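Local coordinates for protein pantothenate synthetase (Francisella tularensis subsp. tularensis, PDB 3N8H) that probably joins pantoate to beta-alanine in an ATP-dependent reaction that passes through a pantoyl-adenylate and yields pantothenate, at residues H127-G130 with M131-V135; I160-L163 with V164-F168; D103-L106 with L107-E110. One frame throughout, in Å; residues are numbered along the deposited sequence.

Contact 1: H127-G130 with M131-V135; sequences HFSG and MLTVV. With PRO (proline), chain C.
The Phe128 ring meets Met131, here a selenomethionine, one turn further along the helix. The methyl carbon CE of Met131 comes at the ring obliquely, 3.8 Å from Phe128 CD1. The two side chains lie side by side and point the same way. The chain of Met131 is bent at chi2 (-82°) and chi3 (-74°), which folds CE back toward the ring. The other flat group, the imidazole of His127, has the bound proline at its edge. Proline CB lies in the ring plane, 3.5 Å from His127 CE1 and 3.6 Å from His127 NE2. His127 ND1 is hydrogen-bonded to the backbone O of Gln63, which helps fix the turn of the ring.

All nine residues belong to the first part of helix 127-142. Its i to i+4 backbone bonds include Met131 N to His127 O and Val134 N to Gly130 O. Ser129 O accepts two hydrogen bonds, one from the backbone and one from a hydroxyl. Thr133 N reaches Ser129 O at 3.1 Å and Thr133 OG1 reaches Ser129 O at 2.8 Å, from opposite faces of the carbonyl plane. The hydroxyl can do this because OG1 stands beside its own backbone N, anti to the carbonyl carbon (chi1 -58°). Thr133 OG1 is also hydrogen-bonded to Ile109 N, a purely structural tie.

Met131 also touches Gln156, a predicted pantoate-binding residue. The His127 and Met131 side of the helix therefore borders the proline pocket, which is probably part of the substrate site. There His127 meets proline by van der Waals contact at its CE1-NE2 edge, while ND1 stays tied to Gln63.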
loop_
_atom_site.group_PDB
_atom_site.type_symbol
_atom_site.label_atom_id
_atom_site.label_comp_id
_atom_site.label_asym_id
_atom_site.label_seq_id
_atom_site.Cartn_x
_atom_site.Cartn_y
_atom_site.Cartn_z
ATOM N N HIS A 127 11.725 -8.532 5.006
ATOM C CA HIS A 127 12.152 -8.327 3.615
ATOM C C HIS A 127 10.955 -8.090 2.661
ATOM O O HIS A 127 10.987 -7.174 1.853
ATOM C CB HIS A 127 12.973 -9.518 3.115
ATOM C CG HIS A 127 13.183 -9.526 1.632
ATOM N ND1 HIS A 127 14.007 -8.623 0.989
ATOM C CD2 HIS A 127 12.668 -10.322 0.658
ATOM C CE1 HIS A 127 13.993 -8.861 -0.313
ATOM N NE2 HIS A 127 13.182 -9.880 -0.543
ATOM N N PHE A 128 9.910 -8.911 2.758
ATOM C CA PHE A 128 8.820 -8.860 1.766
ATOM C C PHE A 128 8.007 -7.580 1.922
ATOM O O PHE A 128 7.463 -7.051 0.938
ATOM C CB PHE A 128 7.908 -10.115 1.848
ATOM C CG PHE A 128 8.470 -11.344 1.139
ATOM C CD1 PHE A 128 9.287 -11.211 0.021
ATOM C CD2 PHE A 128 8.152 -12.627 1.578
ATOM C CE1 PHE A 128 9.797 -12.324 -0.649
ATOM C CE2 PHE A 128 8.652 -13.743 0.914
ATOM C CZ PHE A 128 9.481 -13.587 -0.200
ATOM N N SER A 129 7.936 -7.072 3.155
ATOM C CA SER A 129 7.242 -5.814 3.407
ATOM C C SER A 129 7.995 -4.685 2.698
ATOM O O SER A 129 7.392 -3.861 2.018
ATOM C CB SER A 129 7.100 -5.545 4.907
ATOM O OG SER A 129 6.581 -4.250 5.165
ATOM N N GLY A 130 9.319 -4.665 2.839
ATOM C CA GLY A 130 10.131 -3.656 2.173
ATOM C C GLY A 130 9.999 -3.665 0.660
ATOM O O GLY A 130 9.887 -2.608 0.027
HETATM N N MSE A 131 10.022 -4.870 0.100
HETATM C CA MSE A 131 9.998 -5.137 -1.336
HETATM C C MSE A 131 8.668 -4.685 -1.946
HETATM O O MSE A 131 8.628 -3.962 -2.944
HETATM C CB MSE A 131 10.167 -6.651 -1.542
HETATM C CG MSE A 131 10.242 -7.140 -2.951
HETATM SE SE MSE A 131 8.453 -7.333 -3.762
HETATM C CE MSE A 131 7.951 -8.993 -2.769
ATOM N N LEU A 132 7.583 -5.116 -1.330
ATOM C CA LEU A 132 6.228 -4.755 -1.772
ATOM C C LEU A 132 5.946 -3.245 -1.709
ATOM O O LEU A 132 5.274 -2.698 -2.581
ATOM C CB LEU A 132 5.197 -5.500 -0.924
ATOM C CG LEU A 132 5.119 -6.990 -1.264
ATOM C CD1 LEU A 132 4.226 -7.736 -0.259
ATOM C CD2 LEU A 132 4.615 -7.168 -2.718
ATOM N N THR A 133 6.449 -2.578 -0.673
ATOM C CA THR A 133 6.253 -1.138 -0.521
ATOM C C THR A 133 6.989 -0.358 -1.636
ATOM O O THR A 133 6.409 0.506 -2.305
ATOM C CB THR A 133 6.736 -0.651 0.874
ATOM O OG1 THR A 133 6.027 -1.368 1.906
ATOM C CG2 THR A 133 6.482 0.839 1.035
ATOM N N VAL A 134 8.254 -0.688 -1.850
ATOM C CA VAL A 134 9.026 -0.028 -2.904
ATOM C C VAL A 134 8.490 -0.408 -4.287
ATOM O O VAL A 134 8.442 0.429 -5.179
ATOM C CB VAL A 134 10.559 -0.290 -2.789
ATOM C CG1 VAL A 134 10.937 -1.668 -3.322
ATOM C CG2 VAL A 134 11.316 0.783 -3.562
ATOM N N VAL A 135 8.050 -1.651 -4.470
ATOM C CA VAL A 135 7.509 -2.038 -5.775
ATOM C C VAL A 135 6.213 -1.257 -6.090
ATOM O O VAL A 135 6.039 -0.692 -7.186
ATOM C CB VAL A 135 7.301 -3.590 -5.876
ATOM C CG1 VAL A 135 6.459 -3.961 -7.097
ATOM C CG2 VAL A 135 8.650 -4.288 -5.947
HETATM N N PRO C . 16.904 -9.255 -4.842
HETATM C CA PRO C . 16.195 -8.507 -3.807
HETATM C C PRO C . 17.016 -8.478 -2.516
HETATM O O PRO C . 18.031 -9.180 -2.429
HETATM C CB PRO C . 14.917 -9.324 -3.613
HETATM C CG PRO C . 14.670 -9.932 -4.954
HETATM C CD PRO C . 16.031 -10.215 -5.539
#

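Contact 2: I160-L163 with V164-F168; sequences IKQL and VKDFF
Gln162 and Asp166 meet one turn apart near the end of helix 154-166. Gln162 CG is anti to the backbone N (chi1 -175°), and the chain then bends at chi2 (69°). This bend carries the amide along the helix, where Gln162 NE2 gives a nearly straight hydrogen bond of 2.8 Å to Asp166 OD2. The oxygen lies in the plane of the amide, but the amide nitrogen stands well above the carboxylate plane. A water bridges the other end of the amide: it donates to Gln162 OE1 at 2.9 Å and accepts from Lys165 NZ. The extended chain of Lys165 takes that ammonium out to the water and to a salt bridge with Asp103 of the second subunit. Gln162 NE2 also makes a hydrogen bond to Asp103 of the second subunit. Asp166 OD1 forms a salt bridge with Lys137 of that subunit.

On another side of the helix, Leu163 CD1 packs 3.6 Å from Phe167 CD2, and the two side chains cross obliquely. Phe167 CG lies beside its own backbone N (chi1 -58°), which turns the ring back toward Leu163. One face of the Phe167 ring has Asp166 CB 4.0 Å above its plane, offset toward the rim. Phe167 is the first residue to leave helical backbone angles, yet Phe167 N still bonds to Leu163 O at 3.1 Å.

Helix 154-166 is the crossover of the beta-alpha-beta unit formed with strands 146-150 and 172-176. Ile160 touches both strands and Val164 touches strand 172-176. Ile160, Leu163 and Val164 also pack on helix 127-142, while Gln162, Asp166 and Phe167 face the second subunit.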
loop_
_atom_site.group_PDB
_atom_site.type_symbol
_atom_site.label_atom_id
_atom_site.label_comp_id
_atom_site.label_asym_id
_atom_site.label_seq_id
_atom_site.Cartn_x
_atom_site.Cartn_y
_atom_site.Cartn_z
ATOM N N ILE A 160 4.103 -10.003 -6.042
ATOM C CA ILE A 160 3.876 -8.829 -6.866
ATOM C C ILE A 160 2.583 -9.005 -7.695
ATOM O O ILE A 160 1.876 -8.036 -7.969
ATOM C CB ILE A 160 5.123 -8.484 -7.742
ATOM C CG1 ILE A 160 6.265 -7.954 -6.858
ATOM C CG2 ILE A 160 4.775 -7.467 -8.848
ATOM C CD1 ILE A 160 7.571 -7.752 -7.655
ATOM N N LYS A 161 2.256 -10.242 -8.062
ATOM C CA LYS A 161 1.020 -10.477 -8.829
ATOM C C LYS A 161 -0.155 -10.162 -7.921
ATOM O O LYS A 161 -1.160 -9.600 -8.364
ATOM C CB LYS A 161 0.932 -11.915 -9.373
ATOM C CG LYS A 161 1.940 -12.262 -10.481
ATOM C CD LYS A 161 1.833 -13.743 -10.897
ATOM C CE LYS A 161 2.516 -14.029 -12.246
ATOM N NZ LYS A 161 2.515 -15.518 -12.557
ATOM N N GLN A 162 -0.016 -10.486 -6.634
ATOM C CA GLN A 162 -1.106 -10.222 -5.687
ATOM C C GLN A 162 -1.242 -8.702 -5.454
ATOM O O GLN A 162 -2.348 -8.169 -5.433
ATOM C CB GLN A 162 -0.880 -10.954 -4.364
ATOM C CG GLN A 162 -2.035 -10.806 -3.383
ATOM C CD GLN A 162 -3.279 -11.539 -3.844
ATOM O OE1 GLN A 162 -3.205 -12.696 -4.250
ATOM N NE2 GLN A 162 -4.427 -10.870 -3.783
ATOM N N LEU A 163 -0.106 -8.027 -5.320
ATOM C CA LEU A 163 -0.057 -6.562 -5.207
ATOM C C LEU A 163 -0.752 -5.840 -6.362
ATOM O O LEU A 163 -1.481 -4.874 -6.162
ATOM C CB LEU A 163 1.387 -6.109 -5.168
ATOM C CG LEU A 163 1.601 -4.616 -4.962
ATOM C CD1 LEU A 163 1.419 -4.240 -3.482
ATOM C CD2 LEU A 163 2.977 -4.153 -5.528
ATOM N N VAL A 164 -0.486 -6.290 -7.578
ATOM C CA VAL A 164 -1.011 -5.648 -8.791
ATOM C C VAL A 164 -2.533 -5.835 -8.865
ATOM O O VAL A 164 -3.277 -4.920 -9.244
ATOM C CB VAL A 164 -0.256 -6.173 -10.070
ATOM C CG1 VAL A 164 -1.089 -6.023 -11.333
ATOM C CG2 VAL A 164 1.084 -5.462 -10.222
ATOM N N LYS A 165 -2.980 -7.005 -8.423
ATOM C CA LYS A 165 -4.389 -7.356 -8.354
ATOM C C LYS A 165 -5.138 -6.549 -7.284
ATOM O O LYS A 165 -6.224 -5.998 -7.520
ATOM C CB LYS A 165 -4.485 -8.846 -8.030
ATOM C CG LYS A 165 -5.909 -9.384 -7.965
ATOM C CD LYS A 165 -5.915 -10.831 -7.457
ATOM C CE LYS A 165 -7.223 -11.531 -7.793
ATOM N NZ LYS A 165 -7.106 -13.001 -7.593
ATOM N N ASP A 166 -4.546 -6.486 -6.099
ATOM C CA ASP A 166 -5.192 -5.897 -4.925
ATOM C C ASP A 166 -5.281 -4.394 -5.013
ATOM O O ASP A 166 -6.218 -3.786 -4.503
ATOM C CB ASP A 166 -4.420 -6.274 -3.663
ATOM C CG ASP A 166 -5.064 -7.439 -2.907
ATOM O OD1 ASP A 166 -6.308 -7.438 -2.723
ATOM O OD2 ASP A 166 -4.316 -8.346 -2.493
ATOM N N PHE A 167 -4.311 -3.780 -5.677
ATOM C CA PHE A 167 -4.332 -2.329 -5.770
ATOM C C PHE A 167 -4.570 -1.843 -7.178
ATOM O O PHE A 167 -4.139 -0.750 -7.562
ATOM C CB PHE A 167 -3.065 -1.758 -5.123
ATOM C CG PHE A 167 -2.947 -2.170 -3.689
ATOM C CD1 PHE A 167 -3.870 -1.696 -2.756
ATOM C CD2 PHE A 167 -1.992 -3.085 -3.284
ATOM C CE1 PHE A 167 -3.814 -2.087 -1.417
ATOM C CE2 PHE A 167 -1.920 -3.493 -1.947
ATOM C CZ PHE A 167 -2.833 -3.002 -1.011
ATOM N N PHE A 168 -5.246 -2.690 -7.945
ATOM C CA PHE A 168 -5.819 -2.317 -9.228
ATOM C C PHE A 168 -4.862 -1.589 -10.139
ATOM O O PHE A 168 -5.183 -0.547 -10.708
ATOM C CB PHE A 168 -7.099 -1.530 -8.969
ATOM C CG PHE A 168 -8.054 -2.278 -8.076
ATOM C CD1 PHE A 168 -8.927 -3.216 -8.608
ATOM C CD2 PHE A 168 -8.039 -2.092 -6.705
ATOM C CE1 PHE A 168 -9.790 -3.939 -7.793
ATOM C CE2 PHE A 168 -8.905 -2.825 -5.882
ATOM C CZ PHE A 168 -9.779 -3.742 -6.436
HETATM O O HOH W 1 -4.718 -13.972 -6.391
#

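Contact 3: D103-L106 with L107-E110; sequences DGNL and LRIE
Asn105 and Arg108 lie with their flat groups nearly parallel: the amide and guanidinium planes are only 1° apart, although the two side chains cross at about a right angle. Asn105 ND2 sits over one face of the guanidinium, offset toward the rim. Asn105 ND2 is 3.2 Å from Arg108 NE; both are donors, so they form no hydrogen bond. Asn105 OD1 instead lies 3.3 Å from Arg108 CG. The backbone of Asn105 takes the edge of the same group. Asn105 O lies close to the guanidinium plane and accepts from Arg108 NE at 2.9 Å and from Arg108 NH2 at 3.0 Å, a side-on grip on one atom. The NH2 bond runs nearly along the C=O axis, while NE stands above the carbonyl plane.

Asn105 is the centre of an inverse gamma turn, in the loop that leads from helix 97-100 into strand 107-111. The strand pairs antiparallel with a strand of the second subunit, so a sheet runs on across the dimer interface.

Arg108 is extended from CG to NE, which carries the guanidinium back to the turn. A water donates to Asn105 OD1 at 2.9 Å and to Leu107 O at 2.8 Å, so a water bond holds the amide at its oxygen. Across the interface Leu107 packs on Gln162 of the second subunit, and Arg108 on Lys112 of that subunit.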
loop_
_atom_site.group_PDB
_atom_site.type_symbol
_atom_site.label_atom_id
_atom_site.label_comp_id
_atom_site.label_asym_id
_atom_site.label_seq_id
_atom_site.Cartn_x
_atom_site.Cartn_y
_atom_site.Cartn_z
ATOM N N ASP A 103 9.571 10.988 3.682
ATOM C CA ASP A 103 9.358 11.167 5.120
ATOM C C ASP A 103 9.800 9.919 5.886
ATOM O O ASP A 103 9.438 9.721 7.047
ATOM C CB ASP A 103 7.872 11.448 5.413
ATOM C CG ASP A 103 7.365 12.694 4.703
ATOM O OD1 ASP A 103 7.988 13.762 4.898
ATOM O OD2 ASP A 103 6.355 12.611 3.948
ATOM N N GLY A 104 10.593 9.086 5.223
ATOM C CA GLY A 104 11.014 7.818 5.788
ATOM C C GLY A 104 10.024 6.713 5.478
ATOM O O GLY A 104 9.103 6.891 4.683
ATOM N N ASN A 105 10.196 5.574 6.137
ATOM C CA ASN A 105 9.358 4.410 5.886
ATOM C C ASN A 105 8.172 4.376 6.836
ATOM O O ASN A 105 8.132 3.565 7.747
ATOM C CB ASN A 105 10.189 3.117 6.004
ATOM C CG ASN A 105 9.467 1.896 5.455
ATOM O OD1 ASN A 105 8.624 1.998 4.574
ATOM N ND2 ASN A 105 9.824 0.723 5.967
ATOM N N LEU A 106 7.195 5.245 6.593
ATOM C CA LEU A 106 6.114 5.487 7.547
ATOM C C LEU A 106 4.875 4.643 7.241
ATOM O O LEU A 106 4.183 4.216 8.156
ATOM C CB LEU A 106 5.745 6.969 7.577
ATOM C CG LEU A 106 6.823 7.967 8.012
ATOM C CD1 LEU A 106 6.173 9.292 8.269
ATOM C CD2 LEU A 106 7.598 7.482 9.253
ATOM N N LEU A 107 4.601 4.420 5.955
ATOM C CA LEU A 107 3.467 3.581 5.519
ATOM C C LEU A 107 3.983 2.393 4.718
ATOM O O LEU A 107 4.663 2.569 3.697
ATOM C CB LEU A 107 2.500 4.390 4.645
ATOM C CG LEU A 107 1.848 5.617 5.282
ATOM C CD1 LEU A 107 0.952 6.319 4.236
ATOM C CD2 LEU A 107 1.071 5.242 6.529
ATOM N N ARG A 108 3.665 1.190 5.173
ATOM C CA ARG A 108 4.270 -0.000 4.610
ATOM C C ARG A 108 3.206 -0.978 4.183
ATOM O O ARG A 108 2.168 -1.099 4.836
ATOM C CB ARG A 108 5.160 -0.694 5.657
ATOM C CG ARG A 108 6.318 0.151 6.134
ATOM C CD ARG A 108 6.693 -0.248 7.520
ATOM N NE ARG A 108 7.470 0.785 8.181
ATOM C CZ ARG A 108 8.349 0.538 9.143
ATOM N NH1 ARG A 108 8.554 -0.712 9.541
ATOM N NH2 ARG A 108 9.022 1.532 9.701
ATOM N N ILE A 109 3.482 -1.689 3.100
ATOM C CA ILE A 109 2.658 -2.816 2.704
ATOM C C ILE A 109 3.096 -4.019 3.522
ATOM O O ILE A 109 4.278 -4.373 3.522
ATOM C CB ILE A 109 2.819 -3.140 1.209
ATOM C CG1 ILE A 109 2.207 -2.027 0.359
ATOM C CG2 ILE A 109 2.128 -4.444 0.895
ATOM C CD1 ILE A 109 0.708 -1.951 0.459
ATOM N N GLU A 110 2.143 -4.630 4.216
ATOM C CA GLU A 110 2.409 -5.758 5.107
ATOM C C GLU A 110 1.702 -6.973 4.536
ATOM O O GLU A 110 0.482 -6.958 4.381
ATOM C CB GLU A 110 1.805 -5.454 6.481
ATOM C CG GLU A 110 2.456 -6.136 7.649
ATOM C CD GLU A 110 3.838 -5.585 7.955
ATOM O OE1 GLU A 110 3.944 -4.430 8.435
ATOM O OE2 GLU A 110 4.819 -6.320 7.717
HETATM O O HOH W 2 7.029 3.786 2.955
#

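How the contacts relate
From the N terminus, contact 3 (103-110) comes first, then contact 1 (127-135), then contact 2 (160-168). Each is local, so none closes a long loop; they follow in series and neither nest nor cross. Contact 3 turns the chain into strand 107-111. Contact 1 lies at the start of helix 127-142, and Ser129 OG ties that helix to the strand at Ile109 O. Contact 2 ends helix 154-166, which packs on helix 127-142 through Met131 with Ile160 and Val135 with Leu163. Phe167 touches Ile109, which joins contacts 2 and 3. Across the dimer, Asp103 links contact 3 to contact 2 of the second subunit. All three reach that subunit.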